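Local coordinates for protein hydrogenase maturation factor (Thermoanaerobacter tengcongensis, PDB 3VTH) that probably transfers a carbamoyl group from carbamoyl phosphate, with ATP, to the C-terminal cysteine of HypE during [NiFe]-hydrogenase maturation, at residues 483-497 / 725-739. Residues are numbered along the deposited sequence; the frame is centred on the assembly and turned at random.
With FE (Fe (III) ion), chain I; AP2 (phosphomethylphosphonic acid adenosyl ester), chain H.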
loop_
_atom_site.group_PDB
_atom_site.type_symbol
_atom_site.label_atom_id
_atom_site.label_comp_id
_atom_site.label_asym_id
_atom_site.label_seq_id
_atom_site.Cartn_x
_atom_site.Cartn_y
_atom_site.Cartn_z
ATOM N N HIS A 483 5.081 -18.764 -5.173
ATOM C CA HIS A 483 4.981 -17.296 -5.293
ATOM C C HIS A 483 3.827 -16.819 -6.174
ATOM O O HIS A 483 3.073 -15.916 -5.803
ATOM C CB HIS A 483 6.303 -16.760 -5.858
ATOM C CG HIS A 483 6.408 -15.265 -5.850
ATOM N ND1 HIS A 483 6.839 -14.557 -4.748
ATOM C CD2 HIS A 483 6.171 -14.346 -6.819
ATOM C CE1 HIS A 483 6.854 -13.266 -5.035
ATOM N NE2 HIS A 483 6.456 -13.112 -6.284
ATOM N N HIS A 484 3.712 -17.407 -7.363
ATOM C CA HIS A 484 2.704 -16.982 -8.313
ATOM C C HIS A 484 1.311 -17.423 -7.923
ATOM O O HIS A 484 0.352 -16.684 -8.131
ATOM C CB HIS A 484 3.136 -17.345 -9.741
ATOM C CG HIS A 484 4.447 -16.714 -10.084
ATOM N ND1 HIS A 484 5.653 -17.331 -9.831
ATOM C CD2 HIS A 484 4.746 -15.465 -10.520
ATOM C CE1 HIS A 484 6.639 -16.513 -10.149
ATOM N NE2 HIS A 484 6.116 -15.376 -10.571
ATOM N N HIS A 485 1.209 -18.607 -7.325
ATOM C CA HIS A 485 -0.038 -19.037 -6.729
ATOM C C HIS A 485 -0.491 -17.983 -5.708
ATOM O O HIS A 485 -1.654 -17.585 -5.713
ATOM C CB HIS A 485 0.134 -20.438 -6.101
ATOM C CG HIS A 485 -1.141 -21.058 -5.609
ATOM N ND1 HIS A 485 -1.151 -22.082 -4.688
ATOM C CD2 HIS A 485 -2.440 -20.797 -5.899
ATOM C CE1 HIS A 485 -2.400 -22.430 -4.433
ATOM N NE2 HIS A 485 -3.201 -21.653 -5.140
ATOM N N ALA A 486 0.423 -17.525 -4.851
ATOM C CA ALA A 486 0.103 -16.502 -3.846
ATOM C C ALA A 486 -0.385 -15.182 -4.458
ATOM O O ALA A 486 -1.332 -14.589 -3.943
ATOM C CB ALA A 486 1.290 -16.259 -2.927
ATOM N N HIS A 487 0.257 -14.708 -5.534
ATOM C CA HIS A 487 -0.226 -13.503 -6.251
ATOM C C HIS A 487 -1.689 -13.692 -6.674
ATOM O O HIS A 487 -2.538 -12.815 -6.440
ATOM C CB HIS A 487 0.615 -13.211 -7.518
ATOM C CG HIS A 487 1.845 -12.381 -7.288
ATOM N ND1 HIS A 487 1.824 -11.153 -6.654
ATOM C CD2 HIS A 487 3.131 -12.579 -7.678
ATOM C CE1 HIS A 487 3.045 -10.643 -6.647
ATOM N NE2 HIS A 487 3.857 -11.491 -7.260
ATOM N N ILE A 488 -1.998 -14.829 -7.299
ATOM C CA ILE A 488 -3.371 -15.075 -7.764
ATOM C C ILE A 488 -4.351 -15.119 -6.577
ATOM O O ILE A 488 -5.446 -14.536 -6.641
ATOM C CB ILE A 488 -3.482 -16.381 -8.630
ATOM C CG1 ILE A 488 -2.561 -16.319 -9.851
ATOM C CG2 ILE A 488 -4.947 -16.669 -9.074
ATOM C CD1 ILE A 488 -2.698 -15.038 -10.713
ATOM N N ALA A 489 -3.941 -15.784 -5.493
ATOM C CA ALA A 489 -4.794 -15.918 -4.304
ATOM C C ALA A 489 -5.037 -14.580 -3.601
ATOM O O ALA A 489 -6.115 -14.380 -3.027
ATOM C CB ALA A 489 -4.195 -16.913 -3.316
ATOM N N SER A 490 -4.052 -13.678 -3.643
ATOM C CA SER A 490 -4.211 -12.346 -3.041
ATOM C C SER A 490 -5.382 -11.603 -3.675
ATOM O O SER A 490 -6.176 -10.968 -2.974
ATOM C CB SER A 490 -2.914 -11.515 -3.084
ATOM O OG SER A 490 -2.613 -10.987 -4.377
ATOM N N CYS A 491 -5.492 -11.701 -4.995
ATOM C CA CYS A 491 -6.627 -11.121 -5.709
ATOM C C CYS A 491 -7.928 -11.883 -5.411
ATOM O O CYS A 491 -8.956 -11.264 -5.134
ATOM C CB CYS A 491 -6.340 -11.069 -7.208
ATOM S SG CYS A 491 -7.706 -10.422 -8.170
ATOM N N MET A 492 -7.886 -13.218 -5.433
ATOM C CA MET A 492 -9.066 -14.021 -5.065
ATOM C C MET A 492 -9.615 -13.641 -3.685
ATOM O O MET A 492 -10.830 -13.492 -3.518
ATOM C CB MET A 492 -8.742 -15.517 -5.097
ATOM C CG MET A 492 -8.411 -16.065 -6.485
ATOM S SD MET A 492 -7.861 -17.786 -6.451
ATOM C CE MET A 492 -9.419 -18.576 -6.009
ATOM N N ALA A 493 -8.718 -13.504 -2.708
ATOM C CA ALA A 493 -9.070 -13.070 -1.354
ATOM C C ALA A 493 -9.886 -11.755 -1.307
ATOM O O ALA A 493 -10.867 -11.665 -0.575
ATOM C CB ALA A 493 -7.796 -12.932 -0.494
ATOM N N GLU A 494 -9.462 -10.742 -2.071
ATOM C CA GLU A 494 -10.149 -9.428 -2.131
ATOM C C GLU A 494 -11.524 -9.563 -2.708
ATOM O O GLU A 494 -12.435 -8.802 -2.357
ATOM C CB GLU A 494 -9.459 -8.457 -3.094
ATOM C CG GLU A 494 -8.082 -8.078 -2.814
ATOM C CD GLU A 494 -7.695 -6.827 -3.592
ATOM O OE1 GLU A 494 -8.568 -5.945 -3.813
ATOM O OE2 GLU A 494 -6.525 -6.742 -3.993
ATOM N N HIS A 495 -11.670 -10.495 -3.644
ATOM C CA HIS A 495 -12.934 -10.647 -4.339
ATOM C C HIS A 495 -13.758 -11.823 -3.845
ATOM O O HIS A 495 -14.737 -12.189 -4.479
ATOM C CB HIS A 495 -12.700 -10.718 -5.851
ATOM C CG HIS A 495 -12.061 -9.481 -6.404
ATOM N ND1 HIS A 495 -12.779 -8.337 -6.681
ATOM C CD2 HIS A 495 -10.770 -9.195 -6.695
ATOM C CE1 HIS A 495 -11.958 -7.405 -7.135
ATOM N NE2 HIS A 495 -10.734 -7.903 -7.161
ATOM N N ASN A 496 -13.368 -12.400 -2.709
ATOM C CA ASN A 496 -14.083 -13.545 -2.121
ATOM C C ASN A 496 -14.251 -14.724 -3.081
ATOM O O ASN A 496 -15.289 -15.386 -3.104
ATOM C CB ASN A 496 -15.442 -13.099 -1.548
ATOM C CG ASN A 496 -15.313 -11.884 -0.640
ATOM O OD1 ASN A 496 -15.932 -10.841 -0.881
ATOM N ND2 ASN A 496 -14.486 -12.004 0.389
ATOM N N LEU A 497 -13.216 -14.981 -3.879
ATOM C CA LEU A 497 -13.249 -16.102 -4.800
ATOM C C LEU A 497 -12.651 -17.324 -4.127
ATOM O O LEU A 497 -11.634 -17.231 -3.421
ATOM C CB LEU A 497 -12.516 -15.789 -6.108
ATOM C CG LEU A 497 -12.984 -14.564 -6.897
ATOM C CD1 LEU A 497 -12.067 -14.313 -8.086
ATOM C CD2 LEU A 497 -14.451 -14.692 -7.343
ATOM N N TYR A 725 -10.774 -10.277 -12.873
ATOM C CA TYR A 725 -10.443 -9.715 -11.580
ATOM C C TYR A 725 -8.974 -9.322 -11.511
ATOM O O TYR A 725 -8.102 -10.012 -12.052
ATOM C CB TYR A 725 -10.730 -10.731 -10.478
ATOM C CG TYR A 725 -12.138 -11.288 -10.475
ATOM C CD1 TYR A 725 -13.114 -10.764 -9.627
ATOM C CD2 TYR A 725 -12.490 -12.354 -11.314
ATOM C CE1 TYR A 725 -14.423 -11.288 -9.614
ATOM C CE2 TYR A 725 -13.778 -12.882 -11.314
ATOM C CZ TYR A 725 -14.739 -12.347 -10.460
ATOM O OH TYR A 725 -16.011 -12.881 -10.473
ATOM N N SER A 726 -8.699 -8.207 -10.836
ATOM C CA SER A 726 -7.328 -7.903 -10.448
ATOM C C SER A 726 -7.305 -7.227 -9.086
ATOM O O SER A 726 -8.351 -6.870 -8.550
ATOM C CB SER A 726 -6.599 -7.059 -11.495
ATOM O OG SER A 726 -5.191 -7.135 -11.259
ATOM N N ASN A 727 -6.111 -7.086 -8.536
ATOM C CA ASN A 727 -5.899 -6.499 -7.226
ATOM C C ASN A 727 -6.345 -5.063 -7.173
ATOM O O ASN A 727 -6.269 -4.336 -8.176
ATOM C CB ASN A 727 -4.422 -6.574 -6.827
ATOM C CG ASN A 727 -3.981 -8.001 -6.499
ATOM O OD1 ASN A 727 -4.293 -8.536 -5.424
ATOM N ND2 ASN A 727 -3.283 -8.621 -7.425
ATOM N N SER A 728 -6.815 -4.660 -5.991
ATOM C CA SER A 728 -7.315 -3.304 -5.793
ATOM C C SER A 728 -6.989 -2.760 -4.386
ATOM O O SER A 728 -6.443 -1.682 -4.241
ATOM C CB SER A 728 -8.826 -3.258 -6.081
ATOM O OG SER A 728 -9.329 -1.939 -5.912
ATOM N N LYS A 729 -7.321 -3.538 -3.370
ATOM C CA LYS A 729 -7.123 -3.183 -1.959
ATOM C C LYS A 729 -5.724 -3.510 -1.478
ATOM O O LYS A 729 -5.225 -2.876 -0.534
ATOM C CB LYS A 729 -8.126 -3.971 -1.102
ATOM C CG LYS A 729 -9.565 -3.501 -1.325
ATOM C CD LYS A 729 -10.542 -4.261 -0.441
ATOM C CE LYS A 729 -11.918 -3.610 -0.450
ATOM N NZ LYS A 729 -12.481 -3.464 -1.822
ATOM N N VAL A 730 -5.103 -4.517 -2.105
ATOM C CA VAL A 730 -3.684 -4.821 -1.849
ATOM C C VAL A 730 -2.983 -4.798 -3.213
ATOM O O VAL A 730 -3.662 -4.859 -4.230
ATOM C CB VAL A 730 -3.456 -6.167 -1.068
ATOM C CG1 VAL A 730 -4.321 -6.213 0.226
ATOM C CG2 VAL A 730 -3.709 -7.406 -1.949
ATOM N N PRO A 731 -1.653 -4.642 -3.237
ATOM C CA PRO A 731 -0.980 -4.518 -4.534
ATOM C C PRO A 731 -0.918 -5.846 -5.321
ATOM O O PRO A 731 -0.971 -6.935 -4.726
ATOM C CB PRO A 731 0.438 -4.062 -4.154
ATOM C CG PRO A 731 0.278 -3.413 -2.769
ATOM C CD PRO A 731 -0.735 -4.330 -2.121
ATOM N N CYS A 732 -0.831 -5.732 -6.652
ATOM C CA CYS A 732 -0.539 -6.881 -7.490
ATOM C C CYS A 732 0.963 -7.168 -7.434
ATOM O O CYS A 732 1.403 -8.240 -7.833
ATOM C CB CYS A 732 -1.009 -6.649 -8.946
ATOM S SG CYS A 732 -0.191 -5.252 -9.779
ATOM N N ASN A 733 1.744 -6.211 -6.926
ATOM C CA ASN A 733 3.178 -6.461 -6.683
ATOM C C ASN A 733 3.388 -7.279 -5.402
ATOM O O ASN A 733 2.419 -7.693 -4.773
ATOM C CB ASN A 733 3.998 -5.163 -6.692
ATOM C CG ASN A 733 3.635 -4.221 -5.537
ATOM O OD1 ASN A 733 3.535 -4.636 -4.371
ATOM N ND2 ASN A 733 3.453 -2.944 -5.861
ATOM N N ASP A 734 4.642 -7.513 -5.022
ATOM C CA ASP A 734 4.918 -8.407 -3.890
ATOM C C ASP A 734 4.389 -7.954 -2.530
ATOM O O ASP A 734 4.364 -8.746 -1.583
ATOM C CB ASP A 734 6.411 -8.747 -3.808
ATOM C CG ASP A 734 6.826 -9.789 -4.840
ATOM O OD1 ASP A 734 5.972 -10.198 -5.652
ATOM O OD2 ASP A 734 7.999 -10.217 -4.829
ATOM N N GLY A 735 3.995 -6.683 -2.446
ATOM C CA GLY A 735 3.256 -6.151 -1.277
ATOM C C GLY A 735 1.982 -6.925 -0.989
ATOM O O GLY A 735 1.523 -6.957 0.147
ATOM N N GLY A 736 1.412 -7.563 -2.009
ATOM C CA GLY A 736 0.167 -8.332 -1.817
ATOM C C GLY A 736 0.357 -9.821 -1.513
ATOM O O GLY A 736 -0.589 -10.491 -1.133
ATOM N N ILE A 737 1.585 -10.328 -1.635
ATOM C CA ILE A 737 1.873 -11.773 -1.515
ATOM C C ILE A 737 1.388 -12.387 -0.179
ATOM O O ILE A 737 0.825 -13.465 -0.172
ATOM C CB ILE A 737 3.390 -12.023 -1.719
ATOM C CG1 ILE A 737 3.762 -11.932 -3.219
ATOM C CG2 ILE A 737 3.864 -13.307 -1.088
ATOM C CD1 ILE A 737 3.285 -13.112 -4.092
ATOM N N SER A 738 1.601 -11.684 0.933
ATOM C CA SER A 738 1.225 -12.212 2.248
ATOM C C SER A 738 -0.273 -12.512 2.390
ATOM O O SER A 738 -0.649 -13.453 3.074
ATOM C CB SER A 738 1.702 -11.268 3.353
ATOM O OG SER A 738 0.979 -10.044 3.289
ATOM N N LEU A 739 -1.134 -11.724 1.749
ATOM C CA LEU A 739 -2.571 -12.006 1.781
ATOM C C LEU A 739 -2.910 -13.324 1.058
ATOM O O LEU A 739 -3.715 -14.132 1.561
ATOM C CB LEU A 739 -3.382 -10.841 1.213
ATOM C CG LEU A 739 -4.894 -11.060 1.148
ATOM C CD1 LEU A 739 -5.536 -11.237 2.591
ATOM C CD2 LEU A 739 -5.576 -9.949 0.388
HETATM FE FE FE I . 6.015 -11.352 -7.547
HETATM P PB AP2 H . 9.063 -10.315 -8.039
HETATM O O1B AP2 H . 9.326 -10.045 -9.499
HETATM O O2B AP2 H . 7.962 -11.281 -7.725
HETATM O O3B AP2 H . 10.340 -10.535 -7.268
HETATM C C3A AP2 H . 8.477 -8.705 -7.447
HETATM P PA AP2 H . 6.869 -8.178 -8.107
HETATM O O1A AP2 H . 6.589 -6.964 -7.233
HETATM O O2A AP2 H . 5.820 -9.254 -8.244
HETATM O "O5'" AP2 H . 7.187 -7.705 -9.622
HETATM C "C5'" AP2 H . 7.959 -6.523 -9.796
HETATM C "C4'" AP2 H . 8.403 -6.543 -11.240
HETATM O "O4'" AP2 H . 7.294 -6.233 -12.086
HETATM C "C3'" AP2 H . 9.442 -5.484 -11.547
HETATM O "O3'" AP2 H . 10.740 -5.903 -11.114
HETATM C "C2'" AP2 H . 9.291 -5.390 -13.052
HETATM O "O2'" AP2 H . 10.053 -6.466 -13.612
HETATM C "C1'" AP2 H . 7.787 -5.600 -13.274
HETATM N N9 AP2 H . 7.185 -4.255 -13.504
HETATM C C8 AP2 H . 7.115 -3.217 -12.634
HETATM N N7 AP2 H . 6.545 -2.121 -13.203
HETATM C C5 AP2 H . 6.233 -2.450 -14.472
HETATM C C6 AP2 H . 5.612 -1.763 -15.633
HETATM N N6 AP2 H . 5.186 -0.478 -15.547
HETATM N N1 AP2 H . 5.490 -2.474 -16.788
HETATM C C2 AP2 H . 5.885 -3.761 -16.897
HETATM N N3 AP2 H . 6.469 -4.438 -15.884
HETATM C C4 AP2 H . 6.664 -3.845 -14.673
HETATM O O HOH W 1 -0.196 -9.762 -4.955
#
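Helix 483-494 packs against segment 725-739, which leaves strand 723-726 and doubles back into helix 737-749, Asn727 lying by Cys491 (CA to CA 4.9 Å), Leu739 by Ser490 and Ile737 by His487. His483 NE2, His487 NE2 and Asp734 OD1 each bind the iron at 2.2 Å, and Asp507 and O2A and O2B of the methylene-bridged phosphonate groups of AP2 complete its ligands. His483 ND1 hydrogen-bonds Asp460 OD1, a second-shell carboxylate that fixes the ring's rotation and would probably make the imidazole a stronger ligand. Ile737 CD1 lies over the centre of one face of both imidazoles, 3.4 Å from the His487 ring centroid. Away from the metal, His487 ND1 donates to a water that donates to Ser490 OG and Pro731 O. Beside the iron, Asp734 N donates a hydrogen bond to AP2 O1A.

Toward the helix C-terminus, the extended Glu494 chain (chi2 -163°) reaches into the loop. Its OE1 accepts an almost straight bond from Lys729 N at 2.7 Å; OE2 takes Ser728 N from the syn side at 2.9 Å and Val730 N from well above the carboxylate plane. Replaced by an alanine, this residue would probably leave three consecutive backbone N-H groups without their acceptors and the 728-730 turn freer to shift. His495 NE2 donates to Ser726 O at 2.9 Å, and its ring face receives the edge of Tyr725, planes at 60°. Leu497 CD1 sits over one Tyr725 face, 3.7 Å from the centroid.

The contact joins the two halves of the Kae1-like, actin-ATPase-clan module: a carboxylate grips the loop at one end, and at the other, iron shared by both segments holds the phosphonate groups of the bound nucleotide analogue.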